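Local structure of peroxiredoxin HYR1 (Saccharomyces cerevisiae, 3CMI) at residues A[23-28]-A[99-104]; A[32-37]-A[164-169]; A[38-43]-A[48-53]; A[55-60]-A[64-69]; A[105-110]-A[117-122]. The protein reduces hydroperoxides with thioredoxin as electron donor and, as a sensor of hydroperoxide stress, oxidizes and so activates the transcription factor YAP1. All blocks are in the same frame, centred on the assembly; numbering follows the deposited sequence.

All five contacts gather round the thioredoxin-like sheet. Interactions 3 and 4 are successive halves of one beta-alpha-beta unit, strand 34-41, helix 47-60 and strand 65-72; their centres are 13 Å apart and Val38 N lies 3.1 Å from Ile68 O. Interaction 2, centred 10 Å from interaction 4, brings the C-terminal helix to the same strand pair, with Glu164 OE2 2.7 Å from Tyr60 OH. Interaction 1 adjoins the edge strand, Met101 N being 3.0 Å from Gly69 O, and its second segment runs straight into interaction 5, centred 23 Å from interaction 4. The active-site Cys44 lies nearest interaction 3, about 5 Å from Lys43 between side chains.

Interaction 1 (A[23-28]-A[99-104]); sequences QPFPFD and PIMKKI
The methyl CE of Met101 sits over one face of the Phe25 ring, 3.9 Å from its centroid and only 17° off the ring normal, which identifies a CH-pi contact. CE is displaced toward the rim, and its nearest ring atom is Phe25 CG at 3.7 Å. The sulfur follows at the same end of the ring: Met101 SD is 3.8 Å from Phe25 CB but 4.4 Å from the ring centroid and 37° off the normal, an oblique Met-aromatic contact. The far end of the ring meets a different residue, Phe25 CZ lying 4.0 Å from Pro99 CB, so the two apolar partners divide the length of the phenyl group between them. Phe25 carries CG opposite its backbone N (chi1 -172°), which sends the ring toward 99-104, and bends at chi2 and chi3 bring the Met101 thioether over it, the two side chains crossing at about a right angle. Phe27 CE1 adds an in-plane neighbour at the ring's edge.

Beyond this shell, backbone hydrogen bonds of Pro99 and Met101 to Gly69 hold the 99-104 segment beside strand 65-72, while Phe25 is bonded through its backbone to Pro17. Ile68 of that strand touches both Phe25 and Met101, linking the aromatic contact to the edge of the sheet. With no hydrogen bond between the two segments, the join is wholly apolar. The arrangement is a Met-aromatic and CH-pi cluster between two loops, packed against an edge strand of the thioredoxin-like fold.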
# COMPACT_ATOMS: atom_id res chain seq x y z
N GLN A 23 14.93 6.94 6.76
CA GLN A 23 15.29 5.89 7.71
C GLN A 23 14.58 4.57 7.37
O GLN A 23 13.45 4.58 6.83
CB GLN A 23 14.96 6.30 9.15
CG GLN A 23 15.79 7.50 9.69
CD GLN A 23 17.35 7.30 9.53
OE1 GLN A 23 17.74 6.11 9.76
NE2 GLN A 23 18.09 8.41 8.86
N PRO A 24 15.23 3.42 7.68
CA PRO A 24 14.61 2.11 7.45
C PRO A 24 13.25 1.99 8.12
O PRO A 24 13.09 2.36 9.29
CB PRO A 24 15.60 1.13 8.10
CG PRO A 24 16.92 1.85 8.04
CD PRO A 24 16.59 3.30 8.26
N PHE A 25 12.28 1.50 7.36
CA PHE A 25 10.95 1.22 7.89
C PHE A 25 10.71 -0.28 7.76
O PHE A 25 10.17 -0.74 6.74
CB PHE A 25 9.88 2.03 7.16
CG PHE A 25 8.51 1.92 7.77
CD1 PHE A 25 8.15 2.73 8.84
CD2 PHE A 25 7.59 1.00 7.29
CE1 PHE A 25 6.89 2.64 9.42
CE2 PHE A 25 6.33 0.89 7.86
CZ PHE A 25 5.98 1.71 8.93
N PRO A 26 11.10 -1.06 8.78
CA PRO A 26 11.02 -2.51 8.66
C PRO A 26 9.59 -3.02 8.76
O PRO A 26 8.85 -2.63 9.67
CB PRO A 26 11.88 -3.01 9.83
CG PRO A 26 11.85 -1.91 10.84
CD PRO A 26 11.64 -0.63 10.09
N PHE A 27 9.19 -3.87 7.82
CA PHE A 27 7.82 -4.38 7.77
C PHE A 27 7.50 -5.41 8.85
O PHE A 27 6.36 -5.83 8.99
CB PHE A 27 7.51 -4.96 6.38
CG PHE A 27 7.04 -3.95 5.37
CD1 PHE A 27 7.27 -2.58 5.54
CD2 PHE A 27 6.39 -4.37 4.21
CE1 PHE A 27 6.84 -1.66 4.59
CE2 PHE A 27 5.95 -3.45 3.26
CZ PHE A 27 6.18 -2.09 3.45
N ASP A 28 8.51 -5.82 9.63
CA ASP A 28 8.27 -6.75 10.72
C ASP A 28 7.41 -6.12 11.83
O ASP A 28 6.73 -6.83 12.57
CB ASP A 28 9.58 -7.34 11.28
CG ASP A 28 10.43 -6.31 12.00
OD1 ASP A 28 11.19 -6.71 12.91
OD2 ASP A 28 10.34 -5.11 11.68
N PRO A 99 1.88 6.22 7.77
CA PRO A 99 3.27 6.24 7.29
C PRO A 99 3.43 6.53 5.80
O PRO A 99 2.85 5.84 4.95
CB PRO A 99 3.79 4.84 7.63
CG PRO A 99 2.93 4.40 8.77
CD PRO A 99 1.57 4.94 8.45
N ILE A 100 4.22 7.57 5.50
CA ILE A 100 4.62 7.92 4.14
C ILE A 100 6.11 7.62 3.99
O ILE A 100 6.91 7.92 4.88
CB ILE A 100 4.32 9.42 3.83
CG1 ILE A 100 2.81 9.71 3.92
CG2 ILE A 100 4.91 9.85 2.48
CD1 ILE A 100 1.94 9.05 2.84
N MET A 101 6.47 7.01 2.87
CA MET A 101 7.85 6.56 2.65
C MET A 101 8.59 7.52 1.74
O MET A 101 8.00 8.46 1.21
CB MET A 101 7.84 5.15 2.05
CG MET A 101 7.06 4.10 2.85
SD MET A 101 7.88 3.57 4.37
CE MET A 101 6.97 4.52 5.59
N LYS A 102 9.90 7.28 1.56
CA LYS A 102 10.70 7.96 0.55
C LYS A 102 10.15 7.65 -0.86
O LYS A 102 9.66 6.55 -1.11
CB LYS A 102 12.17 7.52 0.66
CG LYS A 102 13.15 8.27 -0.24
CD LYS A 102 14.56 7.67 -0.15
CE LYS A 102 15.51 8.26 -1.20
NZ LYS A 102 16.75 7.43 -1.38
N LYS A 103 10.25 8.64 -1.75
CA LYS A 103 9.84 8.48 -3.15
C LYS A 103 10.58 7.31 -3.82
O LYS A 103 11.79 7.14 -3.65
CB LYS A 103 10.07 9.78 -3.94
CG LYS A 103 9.54 9.74 -5.38
CD LYS A 103 9.96 10.99 -6.18
CE LYS A 103 11.38 10.89 -6.72
NZ LYS A 103 11.52 9.90 -7.83
N ILE A 104 9.83 6.50 -4.56
CA ILE A 104 10.37 5.33 -5.25
C ILE A 104 9.86 5.26 -6.68
O ILE A 104 8.94 5.99 -7.06
CB ILE A 104 9.96 3.99 -4.55
CG1 ILE A 104 8.43 3.87 -4.45
CG2 ILE A 104 10.65 3.83 -3.20
CD1 ILE A 104 7.90 2.44 -4.45

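Interaction 2 (A[32-37]-A[164-169]); sequences GKVVLI and EELLKE
Val34 packs into the end of helix 160-167 through its CG2 methyl, which meets both Leu166 and Leu167. This is strand-to-helix packing in the thioredoxin-like fold, joining strand 34-41 to the C-terminal helix. The tight part is concentrated on that methyl: Val34 CG2 lies 3.7 Å from Leu166 CB and equally close to Leu166 C, so it presses on the helix backbone as well as on a side chain. From the other residue, Leu167 CD2 comes to 3.8 Å of Val34 CG2. The valine torsion places CG1 opposite the backbone N (chi1 175°), turning CG2 opposite the carbonyl carbon and into the angle between the two leucines. Val34 and Leu166 cross at about a right angle, with Val34 CG1 meeting Leu166 CD1 at a looser 4.1 Å. Leu139 of strand 137-140 touches both side chains and continues the buried apolar surface.

The outer side of the helix is different in character. Glu165 and Lys168 are exposed and take no part in the packing, and no hydrogen bond spans the two segments. Lys142 is the polar go-between instead: its NZ donates to Gly32 O, and its backbone N makes a weak hydrogen bond to Glu169 OE2. Where the helix gives way to loop, its last turn is closed by Glu169 N donating to Leu166 O across 3.3 Å.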
# COMPACT_ATOMS: atom_id res chain seq x y z
N GLY A 32 0.75 -8.99 12.46
CA GLY A 32 -0.54 -9.00 13.14
C GLY A 32 -1.44 -7.85 12.74
O GLY A 32 -2.51 -7.66 13.32
N LYS A 33 -1.00 -7.07 11.75
CA LYS A 33 -1.75 -5.93 11.25
C LYS A 33 -2.24 -6.17 9.83
O LYS A 33 -1.53 -6.78 9.02
CB LYS A 33 -0.90 -4.65 11.27
CG LYS A 33 -0.91 -3.88 12.59
CD LYS A 33 -0.07 -4.55 13.66
CE LYS A 33 0.02 -3.71 14.93
NZ LYS A 33 0.99 -2.59 14.76
N VAL A 34 -3.45 -5.71 9.55
CA VAL A 34 -3.93 -5.60 8.18
C VAL A 34 -3.28 -4.35 7.58
O VAL A 34 -3.26 -3.29 8.21
CB VAL A 34 -5.49 -5.53 8.12
CG1 VAL A 34 -5.98 -5.28 6.69
CG2 VAL A 34 -6.10 -6.81 8.69
N VAL A 35 -2.74 -4.47 6.38
CA VAL A 35 -2.00 -3.38 5.75
C VAL A 35 -2.53 -3.06 4.36
O VAL A 35 -2.71 -3.96 3.53
CB VAL A 35 -0.47 -3.68 5.66
CG1 VAL A 35 0.31 -2.46 5.18
CG2 VAL A 35 0.08 -4.16 7.00
N LEU A 36 -2.78 -1.78 4.11
CA LEU A 36 -3.12 -1.29 2.78
C LEU A 36 -1.88 -0.61 2.22
O LEU A 36 -1.38 0.35 2.81
CB LEU A 36 -4.31 -0.32 2.87
CG LEU A 36 -5.25 0.03 1.71
CD1 LEU A 36 -5.04 1.45 1.21
CD2 LEU A 36 -5.19 -0.96 0.54
N ILE A 37 -1.33 -1.13 1.12
CA ILE A 37 -0.19 -0.48 0.50
C ILE A 37 -0.63 0.27 -0.74
O ILE A 37 -1.20 -0.31 -1.67
CB ILE A 37 0.98 -1.47 0.21
CG1 ILE A 37 1.48 -2.08 1.52
CG2 ILE A 37 2.13 -0.76 -0.52
CD1 ILE A 37 2.60 -3.08 1.37
N GLU A 164 -12.56 -5.24 7.08
CA GLU A 164 -13.21 -5.74 8.30
C GLU A 164 -13.12 -7.25 8.45
O GLU A 164 -12.88 -7.74 9.55
CB GLU A 164 -14.67 -5.24 8.40
CG GLU A 164 -14.74 -3.77 8.80
CD GLU A 164 -16.12 -3.28 9.18
OE1 GLU A 164 -17.00 -4.11 9.54
OE2 GLU A 164 -16.33 -2.05 9.14
N GLU A 165 -13.28 -8.00 7.35
CA GLU A 165 -13.17 -9.46 7.43
C GLU A 165 -11.74 -9.96 7.68
O GLU A 165 -11.55 -11.00 8.30
CB GLU A 165 -13.86 -10.18 6.25
CG GLU A 165 -13.27 -9.97 4.87
CD GLU A 165 -14.16 -10.52 3.75
OE1 GLU A 165 -14.99 -11.42 4.01
OE2 GLU A 165 -14.03 -10.07 2.59
N LEU A 166 -10.76 -9.20 7.20
CA LEU A 166 -9.35 -9.50 7.48
C LEU A 166 -8.98 -9.16 8.92
O LEU A 166 -8.15 -9.84 9.53
CB LEU A 166 -8.42 -8.75 6.52
CG LEU A 166 -8.46 -9.09 5.03
CD1 LEU A 166 -7.46 -8.21 4.30
CD2 LEU A 166 -8.17 -10.56 4.77
N LEU A 167 -9.59 -8.12 9.47
CA LEU A 167 -9.32 -7.72 10.85
C LEU A 167 -9.83 -8.76 11.84
O LEU A 167 -9.26 -8.91 12.93
CB LEU A 167 -9.93 -6.34 11.14
CG LEU A 167 -9.27 -5.09 10.55
CD1 LEU A 167 -10.24 -3.92 10.60
CD2 LEU A 167 -7.98 -4.73 11.27
N LYS A 168 -10.88 -9.48 11.45
CA LYS A 168 -11.52 -10.50 12.29
C LYS A 168 -10.86 -11.89 12.19
O LYS A 168 -11.28 -12.83 12.87
CB LYS A 168 -13.01 -10.60 11.95
CG LYS A 168 -13.82 -9.33 12.23
CD LYS A 168 -15.27 -9.49 11.82
CE LYS A 168 -15.99 -8.14 11.79
NZ LYS A 168 -17.46 -8.27 11.57
N GLU A 169 -9.82 -12.01 11.35
CA GLU A 169 -9.08 -13.27 11.15
C GLU A 169 -8.66 -13.97 12.43
O GLU A 169 -8.10 -13.34 13.33
CB GLU A 169 -7.81 -13.02 10.36
CG GLU A 169 -7.95 -12.83 8.87
CD GLU A 169 -6.60 -12.56 8.24
OE1 GLU A 169 -5.81 -13.53 8.11
OE2 GLU A 169 -6.31 -11.39 7.91

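Interaction 3 (A[38-43]-A[48-53]); sequences VNVASK and PQYKEL
The hydroxyl of Tyr50 reaches the backbone of Ala41, its OH lying 2.8 Å from Ala41 O and 3.2 Å from Ala41 N. The same oxygen also meets the Ala41 methyl, with Ala41 CB 3.5 Å from Tyr50 OH. Along the ring's edge, Val40 supplies the apolar neighbour: its CG1 lies in the plane of the ring, 3.5 Å from Tyr50 CE2, while Val40 CG2 approaches the same carbon at 3.6 Å. Tyr50 takes a chi1 of -60°, with CG opposite the carbonyl carbon, and this carries the ring from the helix across to Val40 and Ala41. One helical turn later, Leu53 and Val38 reach toward each other tip to tip, Leu53 CD1 standing 4.2 Å from Val38 CG1.

The axes of strand 38-41 and helix 48-53 approach to 10.2 Å at 144° between their N-to-C directions, so the helix runs back obliquely against the strand in this first half of a beta-alpha-beta crossover. Cys44, the active-site cysteine that forms the sulfenic acid intermediate, lies in the connection, its side chain about 5 Å from that of Lys43. Phe135 stacks edge-to-face with Tyr50, and the backbone of Val38 bonds to Ile68 and Phe70 of strand 65-72.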
# COMPACT_ATOMS: atom_id res chain seq x y z
N VAL A 38 -0.39 1.58 -0.74
CA VAL A 38 -0.85 2.45 -1.82
C VAL A 38 0.29 3.29 -2.38
O VAL A 38 1.04 3.94 -1.63
CB VAL A 38 -2.05 3.34 -1.35
CG1 VAL A 38 -1.66 4.23 -0.16
CG2 VAL A 38 -2.58 4.18 -2.49
N ASN A 39 0.46 3.26 -3.70
CA ASN A 39 1.37 4.19 -4.34
C ASN A 39 0.67 5.53 -4.52
O ASN A 39 -0.46 5.61 -4.99
CB ASN A 39 1.94 3.66 -5.66
CG ASN A 39 0.88 3.44 -6.72
OD1 ASN A 39 0.81 4.15 -7.72
ND2 ASN A 39 0.05 2.43 -6.51
N VAL A 40 1.36 6.58 -4.10
CA VAL A 40 0.77 7.89 -3.96
C VAL A 40 1.42 8.86 -4.95
O VAL A 40 2.55 8.66 -5.37
CB VAL A 40 0.89 8.34 -2.48
CG1 VAL A 40 1.33 9.79 -2.32
CG2 VAL A 40 -0.40 8.03 -1.74
N ALA A 41 0.67 9.89 -5.35
CA ALA A 41 1.15 10.86 -6.32
C ALA A 41 2.17 11.81 -5.70
O ALA A 41 1.91 12.43 -4.67
CB ALA A 41 -0.01 11.63 -6.92
N SER A 42 3.33 11.91 -6.35
CA SER A 42 4.39 12.81 -5.90
C SER A 42 4.01 14.27 -6.13
O SER A 42 4.39 15.15 -5.36
CB SER A 42 5.70 12.48 -6.62
OG SER A 42 6.79 13.18 -6.05
N LYS A 43 3.24 14.52 -7.20
CA LYS A 43 2.73 15.85 -7.51
C LYS A 43 1.41 16.14 -6.78
O LYS A 43 0.72 15.21 -6.34
CB LYS A 43 2.54 16.01 -9.02
CG LYS A 43 3.84 16.08 -9.81
CD LYS A 43 3.57 16.24 -11.30
CE LYS A 43 4.87 16.39 -12.08
NZ LYS A 43 4.63 16.51 -13.54
N PRO A 48 -8.88 14.70 -2.98
CA PRO A 48 -9.95 13.73 -2.66
C PRO A 48 -9.44 12.32 -2.34
O PRO A 48 -10.02 11.64 -1.50
CB PRO A 48 -10.80 13.71 -3.94
CG PRO A 48 -10.56 15.03 -4.56
CD PRO A 48 -9.13 15.34 -4.29
N GLN A 49 -8.37 11.91 -3.00
CA GLN A 49 -7.80 10.57 -2.81
C GLN A 49 -7.15 10.41 -1.43
O GLN A 49 -7.33 9.39 -0.77
CB GLN A 49 -6.79 10.25 -3.92
CG GLN A 49 -7.43 9.95 -5.28
CD GLN A 49 -8.12 11.16 -5.91
OE1 GLN A 49 -9.28 11.08 -6.33
NE2 GLN A 49 -7.42 12.29 -5.96
N TYR A 50 -6.40 11.43 -1.01
CA TYR A 50 -5.75 11.43 0.30
C TYR A 50 -6.75 11.54 1.45
O TYR A 50 -6.54 10.96 2.51
CB TYR A 50 -4.71 12.56 0.39
CG TYR A 50 -3.62 12.46 -0.65
CD1 TYR A 50 -3.65 13.24 -1.80
CD2 TYR A 50 -2.56 11.57 -0.49
CE1 TYR A 50 -2.66 13.15 -2.76
CE2 TYR A 50 -1.55 11.48 -1.45
CZ TYR A 50 -1.61 12.27 -2.58
OH TYR A 50 -0.63 12.18 -3.54
N LYS A 51 -7.83 12.28 1.23
CA LYS A 51 -8.88 12.42 2.22
C LYS A 51 -9.55 11.07 2.51
O LYS A 51 -9.79 10.73 3.67
CB LYS A 51 -9.92 13.46 1.79
CG LYS A 51 -9.50 14.90 2.04
CD LYS A 51 -10.70 15.84 2.01
CE LYS A 51 -10.27 17.29 2.19
NZ LYS A 51 -11.43 18.20 2.38
N GLU A 52 -9.85 10.32 1.45
CA GLU A 52 -10.47 9.00 1.58
C GLU A 52 -9.56 7.99 2.30
O GLU A 52 -10.03 7.20 3.12
CB GLU A 52 -10.93 8.45 0.23
CG GLU A 52 -12.26 9.02 -0.26
CD GLU A 52 -13.03 8.08 -1.19
OE1 GLU A 52 -13.61 8.57 -2.19
OE2 GLU A 52 -13.07 6.86 -0.92
N LEU A 53 -8.27 8.02 1.98
CA LEU A 53 -7.28 7.16 2.63
C LEU A 53 -7.15 7.48 4.11
O LEU A 53 -7.15 6.58 4.94
CB LEU A 53 -5.91 7.28 1.95
CG LEU A 53 -5.77 6.68 0.55
CD1 LEU A 53 -4.53 7.23 -0.13
CD2 LEU A 53 -5.75 5.15 0.60

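Interaction 4 (A[55-60]-A[64-69]); sequences ALYKRY and GFTIIG
Apolar contacts carry most of the interface between Phe65 and the helix. Leu56 CD2 lies 3.9 Å from Phe65 CZ, the two side chains crossing at about a right angle, while Tyr60 CB meets the other end of the ring at Phe65 CD2, 3.8 Å away. With CG opposite the backbone N (chi1 172°), the Phe65 ring extends back along the helix from Tyr60 to Leu56. Further along the strand, Ile67 CD1 reaches Tyr57 CB at 3.8 Å. Within the helix, Arg59 CG sits 3.5 Å above the plane of the Tyr60 ring, over its centre.

The helix 55-60 and strand 65-69 run at 155° with axes 7.8 Å apart, forming the second half of the beta-alpha-beta unit, where the chain turns back through Gly64 into the edge strand. Ile163 of helix 160-167 touches both Leu56 and Phe65 and continues this apolar layer.

Polar contact is mediated by solvent. Tyr57 and Thr66 point their side chains the same way, side by side, and one water lies 2.7 Å from Tyr57 OH and 3.0 Å from Thr66 OG1, hydrogen-bonded to both. That water lies in the plane of the Tyr57 ring, at its edge. Tyr60 turns its phenol elsewhere, with OH hydrogen-bonded to Glu164 OE2.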
# COMPACT_ATOMS: atom_id res chain seq x y z
N ALA A 55 -9.37 8.92 5.99
CA ALA A 55 -10.62 8.51 6.64
C ALA A 55 -10.59 7.02 6.97
O ALA A 55 -11.01 6.61 8.05
CB ALA A 55 -11.83 8.85 5.76
N LEU A 56 -10.09 6.21 6.04
CA LEU A 56 -9.94 4.77 6.25
C LEU A 56 -9.00 4.50 7.43
O LEU A 56 -9.31 3.71 8.32
CB LEU A 56 -9.38 4.11 4.98
CG LEU A 56 -9.53 2.60 4.78
CD1 LEU A 56 -10.99 2.22 4.55
CD2 LEU A 56 -8.66 2.16 3.60
N TYR A 57 -7.87 5.20 7.43
CA TYR A 57 -6.86 5.06 8.47
C TYR A 57 -7.41 5.46 9.84
O TYR A 57 -7.28 4.71 10.80
CB TYR A 57 -5.62 5.88 8.13
CG TYR A 57 -4.49 5.81 9.14
CD1 TYR A 57 -3.85 4.60 9.41
CD2 TYR A 57 -4.06 6.95 9.81
CE1 TYR A 57 -2.80 4.53 10.33
CE2 TYR A 57 -3.02 6.89 10.74
CZ TYR A 57 -2.40 5.68 10.99
OH TYR A 57 -1.37 5.62 11.91
N LYS A 58 -8.01 6.65 9.92
CA LYS A 58 -8.63 7.12 11.16
C LYS A 58 -9.65 6.12 11.69
O LYS A 58 -9.70 5.83 12.89
CB LYS A 58 -9.29 8.48 10.94
CG LYS A 58 -8.32 9.63 10.71
CD LYS A 58 -9.03 10.97 10.83
CE LYS A 58 -8.06 12.13 10.63
NZ LYS A 58 -6.96 12.16 11.65
N ARG A 59 -10.46 5.58 10.79
CA ARG A 59 -11.54 4.68 11.18
C ARG A 59 -11.05 3.38 11.83
O ARG A 59 -11.56 2.96 12.87
CB ARG A 59 -12.46 4.39 9.99
CG ARG A 59 -13.42 3.28 10.26
CD ARG A 59 -14.70 3.39 9.46
NE ARG A 59 -15.76 2.94 10.35
CZ ARG A 59 -16.72 3.71 10.84
NH1 ARG A 59 -16.84 4.98 10.48
NH2 ARG A 59 -17.61 3.16 11.65
N TYR A 60 -10.03 2.78 11.22
CA TYR A 60 -9.62 1.41 11.52
C TYR A 60 -8.28 1.24 12.23
O TYR A 60 -7.96 0.14 12.68
CB TYR A 60 -9.61 0.58 10.24
CG TYR A 60 -10.98 0.36 9.64
CD1 TYR A 60 -11.96 -0.34 10.33
CD2 TYR A 60 -11.29 0.86 8.37
CE1 TYR A 60 -13.22 -0.55 9.77
CE2 TYR A 60 -12.55 0.65 7.80
CZ TYR A 60 -13.50 -0.05 8.51
OH TYR A 60 -14.75 -0.25 7.97
N GLY A 64 -5.99 -2.52 14.49
CA GLY A 64 -4.79 -3.20 13.98
C GLY A 64 -4.71 -3.09 12.47
O GLY A 64 -4.63 -4.10 11.76
N PHE A 65 -4.75 -1.86 11.98
CA PHE A 65 -4.76 -1.56 10.55
C PHE A 65 -3.86 -0.37 10.30
O PHE A 65 -3.81 0.56 11.11
CB PHE A 65 -6.17 -1.23 10.07
CG PHE A 65 -6.23 -0.72 8.65
CD1 PHE A 65 -6.18 -1.61 7.57
CD2 PHE A 65 -6.34 0.65 8.39
CE1 PHE A 65 -6.24 -1.14 6.25
CE2 PHE A 65 -6.40 1.13 7.08
CZ PHE A 65 -6.35 0.23 6.01
N THR A 66 -3.15 -0.40 9.18
CA THR A 66 -2.35 0.75 8.78
C THR A 66 -2.30 0.89 7.26
O THR A 66 -2.68 -0.03 6.54
CB THR A 66 -0.93 0.72 9.39
OG1 THR A 66 -0.35 2.02 9.31
CG2 THR A 66 -0.03 -0.31 8.68
N ILE A 67 -1.85 2.06 6.81
CA ILE A 67 -1.63 2.34 5.39
C ILE A 67 -0.19 2.79 5.18
O ILE A 67 0.27 3.71 5.86
CB ILE A 67 -2.59 3.43 4.85
CG1 ILE A 67 -4.05 3.04 5.10
CG2 ILE A 67 -2.35 3.65 3.34
CD1 ILE A 67 -5.04 4.14 4.81
N ILE A 68 0.51 2.14 4.26
CA ILE A 68 1.85 2.58 3.89
C ILE A 68 1.76 3.25 2.52
O ILE A 68 1.39 2.60 1.53
CB ILE A 68 2.89 1.41 3.90
CG1 ILE A 68 2.73 0.52 5.14
CG2 ILE A 68 4.32 1.95 3.76
CD1 ILE A 68 2.91 1.24 6.51
N GLY A 69 2.03 4.55 2.48
CA GLY A 69 1.95 5.31 1.23
C GLY A 69 3.31 5.48 0.58
O GLY A 69 4.25 5.95 1.22
O HOH W 1 0.08 3.37 11.97

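Interaction 5 (A[105-110]-A[117-122]); sequences DVNGGN and FLKSQK
Lys119 reaches from helix 113-121 to the carbonyl of Val106, and its side chain can be traced from base to tip. The bond from CA to CB already points toward the 105-110 loop. From CB the chain does not run straight: it bends at chi2 (134°) and again at chi3 (80°), bringing CE within 4.2 Å of Val106 O. The last torsion is extended (chi4 174°) and carries the ammonium nitrogen to the carbonyl, where Lys119 NZ donates a weak hydrogen bond of 2.9 Å to Val106 O. Asn107 approaches the same tip, its side chain crossing that of the lysine at about a right angle. The stronger partner lies between the two segments in sequence: Glu111 OE1 forms a salt bridge with Lys119 NZ.

Gln74 also holds the loop, its OE1 accepting from Val106 N and its NE2 donating to Asn107 O. Val106 also touches Asn39 of strand 34-41, and Leu118, the helix neighbour of Lys119, touches Ile37, so loop and helix both adjoin the central strand. Since Lys119 is buried, the carboxylate of Glu111 would probably offset its positive charge, with the Val106 carbonyl adding a weaker dipolar contribution; the chemistry is that of a charged tip joining a loop to the helix that follows it.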
# COMPACT_ATOMS: atom_id res chain seq x y z
N ASP A 105 10.48 4.37 -7.46
CA ASP A 105 9.86 3.87 -8.68
C ASP A 105 9.11 2.59 -8.32
O ASP A 105 9.64 1.72 -7.62
CB ASP A 105 10.91 3.55 -9.75
CG ASP A 105 11.54 4.80 -10.35
OD1 ASP A 105 12.49 4.64 -11.15
OD2 ASP A 105 11.10 5.93 -10.04
N VAL A 106 7.87 2.49 -8.81
CA VAL A 106 7.07 1.29 -8.63
C VAL A 106 7.26 0.33 -9.81
O VAL A 106 7.04 -0.88 -9.68
CB VAL A 106 5.56 1.62 -8.42
CG1 VAL A 106 5.36 2.45 -7.15
CG2 VAL A 106 4.98 2.36 -9.63
N ASN A 107 7.68 0.88 -10.95
CA ASN A 107 7.90 0.12 -12.17
C ASN A 107 9.31 0.33 -12.72
O ASN A 107 9.97 1.31 -12.37
CB ASN A 107 6.90 0.53 -13.26
CG ASN A 107 5.45 0.31 -12.87
OD1 ASN A 107 4.57 1.05 -13.30
ND2 ASN A 107 5.19 -0.72 -12.07
N GLY A 108 9.74 -0.58 -13.59
CA GLY A 108 10.99 -0.43 -14.34
C GLY A 108 12.20 -1.07 -13.69
O GLY A 108 12.08 -1.80 -12.70
N GLY A 109 13.37 -0.77 -14.24
CA GLY A 109 14.64 -1.33 -13.77
C GLY A 109 15.07 -0.90 -12.38
O GLY A 109 15.93 -1.54 -11.77
N ASN A 110 14.48 0.18 -11.87
CA ASN A 110 14.75 0.68 -10.52
C ASN A 110 13.56 0.49 -9.57
O ASN A 110 13.44 1.18 -8.56
CB ASN A 110 15.19 2.15 -10.56
CG ASN A 110 16.60 2.35 -11.14
OD1 ASN A 110 17.02 3.48 -11.37
ND2 ASN A 110 17.33 1.26 -11.38
N PHE A 117 8.03 -7.56 -4.77
CA PHE A 117 7.35 -8.58 -3.98
C PHE A 117 5.83 -8.57 -4.17
O PHE A 117 5.23 -9.63 -4.37
CB PHE A 117 7.68 -8.46 -2.48
CG PHE A 117 6.78 -9.28 -1.60
CD1 PHE A 117 6.94 -10.67 -1.51
CD2 PHE A 117 5.74 -8.68 -0.90
CE1 PHE A 117 6.09 -11.43 -0.71
CE2 PHE A 117 4.88 -9.44 -0.11
CZ PHE A 117 5.06 -10.82 -0.00
N LEU A 118 5.22 -7.39 -4.10
CA LEU A 118 3.77 -7.28 -4.23
C LEU A 118 3.27 -7.83 -5.56
O LEU A 118 2.35 -8.64 -5.59
CB LEU A 118 3.29 -5.84 -4.00
CG LEU A 118 3.39 -5.32 -2.55
CD1 LEU A 118 3.04 -3.83 -2.47
CD2 LEU A 118 2.53 -6.14 -1.58
N LYS A 119 3.92 -7.42 -6.65
CA LYS A 119 3.53 -7.88 -7.99
C LYS A 119 3.71 -9.39 -8.21
O LYS A 119 2.96 -9.99 -8.99
CB LYS A 119 4.25 -7.07 -9.07
CG LYS A 119 3.55 -5.75 -9.38
CD LYS A 119 4.52 -4.58 -9.44
CE LYS A 119 5.25 -4.52 -10.75
NZ LYS A 119 6.09 -3.29 -10.87
N SER A 120 4.67 -9.99 -7.51
CA SER A 120 4.90 -11.44 -7.58
C SER A 120 3.76 -12.22 -6.92
O SER A 120 3.53 -13.39 -7.26
CB SER A 120 6.23 -11.82 -6.93
OG SER A 120 6.13 -11.81 -5.52
N GLN A 121 3.06 -11.58 -5.99
CA GLN A 121 1.93 -12.20 -5.29
C GLN A 121 0.61 -11.96 -6.00
O GLN A 121 -0.27 -12.83 -6.01
CB GLN A 121 1.84 -11.70 -3.84
CG GLN A 121 3.10 -11.92 -3.00
CD GLN A 121 3.54 -13.36 -2.97
OE1 GLN A 121 4.59 -13.71 -3.51
NE2 GLN A 121 2.74 -14.22 -2.36
N LYS A 122 0.45 -10.76 -6.58
CA LYS A 122 -0.81 -10.40 -7.21
C LYS A 122 -0.60 -9.62 -8.52
O LYS A 122 -0.28 -8.43 -8.51
CB LYS A 122 -1.71 -9.63 -6.23
CG LYS A 122 -3.13 -10.21 -6.04
CD LYS A 122 -3.12 -11.53 -5.25
CE LYS A 122 -4.53 -12.07 -5.03
NZ LYS A 122 -4.56 -13.51 -4.60